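Local atomic coordinates of iron-chelator utilization protein (Thermobifida fusca TM51, PDB entry 4YHB), a protein that binds FAD and probably acts as a flavin-dependent reductase that releases iron from ferric siderophores. Residues P30-V35 and D104-D109. Numbering follows the deposited sequence.
Sequences PRMVRV and DFVVHD. With FAD (flavin-adenine dinucleotide), chain C.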
ATOM      1  N   PRO A  30     -13.036 -11.693  -1.945  1.00 21.48           N
ATOM      2  CA  PRO A  30     -12.597 -12.683  -2.931  1.00 21.37           C
ATOM      3  C   PRO A  30     -11.217 -12.428  -3.557  1.00 22.69           C
ATOM      4  O   PRO A  30     -10.512 -13.408  -3.806  1.00 23.76           O
ATOM      5  CB  PRO A  30     -13.689 -12.606  -3.998  1.00 25.41           C
ATOM      6  CG  PRO A  30     -14.901 -12.257  -3.241  1.00 21.68           C
ATOM      7  CD  PRO A  30     -14.456 -11.315  -2.161  1.00 21.94           C
ATOM      8  N   ARG A  31     -10.834 -11.172  -3.782  1.00 17.91           N
ATOM      9  CA  ARG A  31      -9.552 -10.864  -4.428  1.00 20.19           C
ATOM     10  C   ARG A  31      -8.502 -10.224  -3.513  1.00 19.31           C
ATOM     11  O   ARG A  31      -7.532  -9.641  -3.998  1.00 17.18           O
ATOM     12  CB  ARG A  31      -9.772  -9.929  -5.608  1.00 19.51           C
ATOM     13  CG  ARG A  31     -10.731 -10.480  -6.663  1.00 20.26           C
ATOM     14  CD  ARG A  31     -11.088  -9.342  -7.605  1.00 24.62           C
ATOM     15  NE  ARG A  31     -11.865  -9.741  -8.777  1.00 27.66           N
ATOM     16  CZ  ARG A  31     -13.182  -9.848  -8.799  1.00 29.06           C
ATOM     17  NH1 ARG A  31     -13.875  -9.627  -7.686  1.00 31.67           N
ATOM     18  NH2 ARG A  31     -13.805 -10.176  -9.938  1.00 25.55           N
ATOM     19  N   MET A  32      -8.711 -10.302  -2.206  1.00 17.95           N
ATOM     20  CA  MET A  32      -7.733  -9.775  -1.262  1.00 21.13           C
ATOM     21  C   MET A  32      -7.544 -10.704  -0.071  1.00 19.69           C
ATOM     22  O   MET A  32      -8.514 -11.195   0.513  1.00 22.32           O
ATOM     23  CB  MET A  32      -8.131  -8.381  -0.763  1.00 20.65           C
ATOM     24  CG  MET A  32      -6.961  -7.708  -0.045  1.00 30.91           C
ATOM     25  SD  MET A  32      -6.844  -5.935  -0.243  1.00 48.12           S
ATOM     26  CE  MET A  32      -6.822  -5.753  -2.023  1.00 91.21           C
ATOM     27  N   VAL A  33      -6.287 -10.935   0.286  1.00 19.53           N
ATOM     28  CA  VAL A  33      -5.978 -11.810   1.397  1.00 18.32           C
ATOM     29  C   VAL A  33      -5.094 -11.063   2.393  1.00 19.77           C
ATOM     30  O   VAL A  33      -4.139 -10.376   2.013  1.00 20.93           O
ATOM     31  CB  VAL A  33      -5.309 -13.117   0.916  1.00 20.82           C
ATOM     32  CG1 VAL A  33      -3.949 -12.846   0.266  1.00 21.63           C
ATOM     33  CG2 VAL A  33      -5.165 -14.083   2.071  1.00 21.57           C
ATOM     34  N   ARG A  34      -5.467 -11.169   3.667  1.00 18.43           N
ATOM     35  CA  ARG A  34      -4.800 -10.468   4.748  1.00 18.53           C
ATOM     36  C   ARG A  34      -3.966 -11.489   5.488  1.00 19.80           C
ATOM     37  O   ARG A  34      -4.481 -12.525   5.924  1.00 20.85           O
ATOM     38  CB  ARG A  34      -5.827  -9.794   5.666  1.00 22.89           C
ATOM     39  CG  ARG A  34      -5.243  -9.119   6.888  1.00 26.50           C
ATOM     40  CD  ARG A  34      -6.248  -8.185   7.540  1.00 30.31           C
ATOM     41  NE  ARG A  34      -6.552  -7.055   6.665  1.00 24.76           N
ATOM     42  CZ  ARG A  34      -7.547  -6.199   6.858  1.00 27.06           C
ATOM     43  NH1 ARG A  34      -8.367  -6.340   7.893  1.00 28.49           N
ATOM     44  NH2 ARG A  34      -7.727  -5.205   6.003  1.00 26.67           N
ATOM     45  N   VAL A  35      -2.668 -11.208   5.591  1.00 19.47           N
ATOM     46  CA  VAL A  35      -1.702 -12.164   6.103  1.00 15.17           C
ATOM     47  C   VAL A  35      -0.992 -11.558   7.308  1.00 21.65           C
ATOM     48  O   VAL A  35      -0.527 -10.415   7.233  1.00 18.78           O
ATOM     49  CB  VAL A  35      -0.677 -12.535   5.001  1.00 19.16           C
ATOM     50  CG1 VAL A  35       0.422 -13.446   5.544  1.00 22.16           C
ATOM     51  CG2 VAL A  35      -1.385 -13.170   3.800  1.00 23.31           C
ATOM     52  N   ASP A 104      -1.795  -6.762   3.461  1.00 16.77           N
ATOM     53  CA  ASP A 104      -2.911  -7.053   2.562  1.00 17.43           C
ATOM     54  C   ASP A 104      -2.422  -7.234   1.121  1.00 17.67           C
ATOM     55  O   ASP A 104      -1.874  -6.296   0.528  1.00 19.36           O
ATOM     56  CB  ASP A 104      -3.946  -5.916   2.617  1.00 19.60           C
ATOM     57  CG  ASP A 104      -4.824  -5.980   3.844  1.00 23.02           C
ATOM     58  OD1 ASP A 104      -4.614  -6.885   4.665  1.00 22.61           O
ATOM     59  OD2 ASP A 104      -5.732  -5.129   3.989  1.00 25.66           O
ATOM     60  N   PHE A 105      -2.635  -8.422   0.557  1.00 17.34           N
ATOM     61  CA  PHE A 105      -2.205  -8.737  -0.809  1.00 16.02           C
ATOM     62  C   PHE A 105      -3.379  -8.720  -1.785  1.00 17.55           C
ATOM     63  O   PHE A 105      -4.394  -9.377  -1.534  1.00 17.75           O
ATOM     64  CB  PHE A 105      -1.590 -10.136  -0.912  1.00 17.51           C
ATOM     65  CG  PHE A 105      -0.307 -10.325  -0.166  1.00 18.11           C
ATOM     66  CD1 PHE A 105      -0.307 -10.513   1.202  1.00 17.49           C
ATOM     67  CD2 PHE A 105       0.897 -10.405  -0.858  1.00 20.64           C
ATOM     68  CE1 PHE A 105       0.899 -10.728   1.891  1.00 20.06           C
ATOM     69  CE2 PHE A 105       2.101 -10.615  -0.183  1.00 22.19           C
ATOM     70  CZ  PHE A 105       2.102 -10.778   1.191  1.00 19.52           C
ATOM     71  N   VAL A 106      -3.221  -8.041  -2.917  1.00 16.65           N
ATOM     72  CA  VAL A 106      -4.152  -8.269  -4.022  1.00 17.15           C
ATOM     73  C   VAL A 106      -3.872  -9.651  -4.589  1.00 18.68           C
ATOM     74  O   VAL A 106      -2.722  -9.996  -4.853  1.00 18.05           O
ATOM     75  CB  VAL A 106      -4.026  -7.240  -5.153  1.00 20.03           C
ATOM     76  CG1 VAL A 106      -4.931  -7.657  -6.357  1.00 17.09           C
ATOM     77  CG2 VAL A 106      -4.398  -5.856  -4.665  1.00 20.73           C
ATOM     78  N   VAL A 107      -4.916 -10.452  -4.759  1.00 18.21           N
ATOM     79  CA  VAL A 107      -4.746 -11.767  -5.361  1.00 17.75           C
ATOM     80  C   VAL A 107      -5.025 -11.607  -6.844  1.00 22.48           C
ATOM     81  O   VAL A 107      -6.133 -11.247  -7.215  1.00 19.82           O
ATOM     82  CB  VAL A 107      -5.690 -12.809  -4.717  1.00 25.22           C
ATOM     83  CG1 VAL A 107      -5.446 -14.200  -5.288  1.00 25.20           C
ATOM     84  CG2 VAL A 107      -5.521 -12.799  -3.195  1.00 22.00           C
ATOM     85  N   HIS A 108      -4.001 -11.804  -7.671  1.00 23.64           N
ATOM     86  CA  HIS A 108      -4.127 -11.718  -9.125  1.00 23.26           C
ATOM     87  C   HIS A 108      -3.152 -12.728  -9.745  1.00 27.22           C
ATOM     88  O   HIS A 108      -2.264 -13.248  -9.060  1.00 26.29           O
ATOM     89  CB  HIS A 108      -3.836 -10.291  -9.630  1.00 21.50           C
ATOM     90  CG  HIS A 108      -2.406  -9.874  -9.447  1.00 23.02           C
ATOM     91  ND1 HIS A 108      -1.471  -9.952 -10.457  1.00 21.60           N
ATOM     92  CD2 HIS A 108      -1.743  -9.411  -8.357  1.00 18.71           C
ATOM     93  CE1 HIS A 108      -0.296  -9.544 -10.002  1.00 25.26           C
ATOM     94  NE2 HIS A 108      -0.431  -9.213  -8.729  1.00 20.59           N
ATOM     95  N   ASP A 109      -3.308 -12.989 -11.039  1.00 25.79           N
ATOM     96  CA  ASP A 109      -2.556 -14.041 -11.719  1.00 30.98           C
ATOM     97  C   ASP A 109      -1.388 -13.541 -12.555  1.00 28.34           C
ATOM     98  O   ASP A 109      -0.731 -14.330 -13.224  1.00 31.77           O
ATOM     99  CB  ASP A 109      -3.483 -14.840 -12.642  1.00 34.52           C
ATOM    100  CG  ASP A 109      -4.223 -15.937 -11.916  1.00 53.50           C
ATOM    101  OD1 ASP A 109      -3.788 -16.316 -10.807  1.00 52.82           O
ATOM    102  OD2 ASP A 109      -5.239 -16.426 -12.462  1.00 66.88           O
TER
HETATM  103  PA  FAD C 301       4.730  -8.084 -11.011  1.00 21.82           P
HETATM  104  O1A FAD C 301       5.797  -9.126 -11.372  1.00 20.87           O
HETATM  105  O2A FAD C 301       5.372  -6.778 -10.408  1.00 17.84           O
HETATM  106  O5B FAD C 301       4.023  -7.609 -12.378  1.00 21.56           O
HETATM  107  C5B FAD C 301       3.668  -8.533 -13.342  1.00 21.87           C
HETATM  108  C4B FAD C 301       2.490  -7.981 -14.168  1.00 22.20           C
HETATM  109  O4B FAD C 301       1.311  -7.900 -13.415  1.00 23.45           O
HETATM  110  C3B FAD C 301       2.742  -6.635 -14.701  1.00 23.19           C
HETATM  111  O3B FAD C 301       2.194  -6.612 -15.979  1.00 26.54           O
HETATM  112  C2B FAD C 301       2.023  -5.767 -13.829  1.00 20.03           C
HETATM  113  O2B FAD C 301       1.511  -4.599 -14.459  1.00 22.20           O
HETATM  114  C1B FAD C 301       0.876  -6.581 -13.397  1.00 21.50           C
HETATM  115  N9A FAD C 301       0.370  -6.287 -12.063  1.00 20.62           N
HETATM  116  C8A FAD C 301       1.098  -5.996 -10.964  1.00 21.27           C
HETATM  117  N7A FAD C 301       0.263  -5.808  -9.932  1.00 21.62           N
HETATM  118  C5A FAD C 301      -0.999  -6.022 -10.372  1.00 18.92           C
HETATM  119  C6A FAD C 301      -2.259  -5.977  -9.774  1.00 22.14           C
HETATM  120  N6A FAD C 301      -2.374  -5.674  -8.391  1.00 17.97           N
HETATM  121  N1A FAD C 301      -3.353  -6.235 -10.510  1.00 21.45           N
HETATM  122  C2A FAD C 301      -3.249  -6.533 -11.823  1.00 21.59           C
HETATM  123  N3A FAD C 301      -2.058  -6.585 -12.427  1.00 22.61           N
HETATM  124  C4A FAD C 301      -0.933  -6.320 -11.727  1.00 21.02           C
HETATM  125  N1  FAD C 301       0.087  -4.223  -3.615  1.00 15.73           N
HETATM  126  C2  FAD C 301      -0.729  -4.916  -2.819  1.00 17.67           C
HETATM  127  O2  FAD C 301      -1.399  -5.828  -3.280  1.00 15.75           O
HETATM  128  N3  FAD C 301      -0.782  -4.580  -1.494  1.00 16.35           N
HETATM  129  C4  FAD C 301      -0.039  -3.576  -0.980  1.00 16.61           C
HETATM  130  O4  FAD C 301      -0.125  -3.331   0.215  1.00 16.97           O
HETATM  131  C4X FAD C 301       0.815  -2.829  -1.792  1.00 16.94           C
HETATM  132  N5  FAD C 301       1.594  -1.786  -1.323  1.00 19.03           N
HETATM  133  C5X FAD C 301       2.414  -1.120  -2.169  1.00 17.54           C
HETATM  134  C6  FAD C 301       3.210  -0.071  -1.698  1.00 19.70           C
HETATM  135  C7  FAD C 301       3.971   0.552  -2.466  1.00 18.41           C
HETATM  136  C7M FAD C 301       4.796   1.686  -1.829  1.00 17.84           C
HETATM  137  C8  FAD C 301       4.139   0.348  -3.680  1.00 16.34           C
HETATM  138  C8M FAD C 301       5.059   1.139  -4.567  1.00 20.12           C
HETATM  139  C9  FAD C 301       3.435  -0.647  -4.302  1.00 17.20           C
HETATM  140  C9A FAD C 301       2.433  -1.554  -3.589  1.00 15.71           C
HETATM  141  N10 FAD C 301       1.668  -2.546  -4.015  1.00 18.08           N
HETATM  142  C10 FAD C 301       0.854  -3.199  -3.157  1.00 16.31           C
HETATM  143  C1' FAD C 301       1.701  -2.931  -5.443  1.00 15.48           C
HETATM  144  C2' FAD C 301       2.616  -4.084  -5.716  1.00 16.98           C
HETATM  145  O2' FAD C 301       3.900  -3.742  -5.370  1.00 17.67           O
HETATM  146  C3' FAD C 301       2.508  -4.439  -7.241  1.00 19.30           C
HETATM  147  O3' FAD C 301       1.166  -4.697  -7.507  1.00 16.51           O
HETATM  148  C4' FAD C 301       3.438  -5.522  -7.718  1.00 20.18           C
HETATM  149  O4' FAD C 301       3.613  -5.421  -9.067  1.00 19.00           O
HETATM  150  C5' FAD C 301       2.917  -6.941  -7.438  1.00 18.16           C
HETATM  151  O5' FAD C 301       3.914  -7.928  -7.555  1.00 19.43           O
HETATM  152  P   FAD C 301       3.650  -9.068  -8.617  1.00 19.29           P
HETATM  153  O1P FAD C 301       4.941  -9.910  -8.517  1.00 20.74           O
HETATM  154  O2P FAD C 301       2.230  -9.595  -8.272  1.00 19.95           O
HETATM  155  O3P FAD C 301       3.599  -8.861 -10.183  1.00 22.02           O
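With CG of Arg34 trans to its backbone N (chi1 176°) and the chain folded at chi3 (-66°), the guanidinium of Arg34 comes alongside the carboxylate of Asp104, whose own CG stands beside its backbone N. The two planes lie only 4° apart, and the groups join side-on in a bidentate salt bridge: Arg34 NE meets Asp104 OD1 at 2.8 Å, while NH2 takes OD2, each oxygen offering its syn lone pair. A leucine in place of Arg34 would remove both donors and would probably leave the buried Asp104 carboxylate without its main mate and freer to turn. On the same face of the sheet, the bent Met32 chain lays CE against CG2 of Val106 (3.6 Å). On the other face, Val33 CG1 touches both Phe105 CB and Val107 CG2, at 3.8 Å each, and Val35 CG2 reaches CE1 of the Phe105 ring obliquely at 3.9 Å. The backbones pair antiparallel: Val33 and Phe105 bond to each other in both directions, and Val107 N donates to Arg31 O (2.8 Å). On the side of 104-106 turned away from 30-35, the backbone binds the flavin ring: Asp104 O accepts from FAD N3 at 2.9 Å and Val106 N donates to FAD O2 at 2.9 Å; farther along, the His108 ring lies over the adenine near C5A. In the antiparallel flavin-binding barrel, strand 32-38 runs between 17-29 and 100-106, and helix 112-118 covers Val33, Phe105 and Val107 through Ala117.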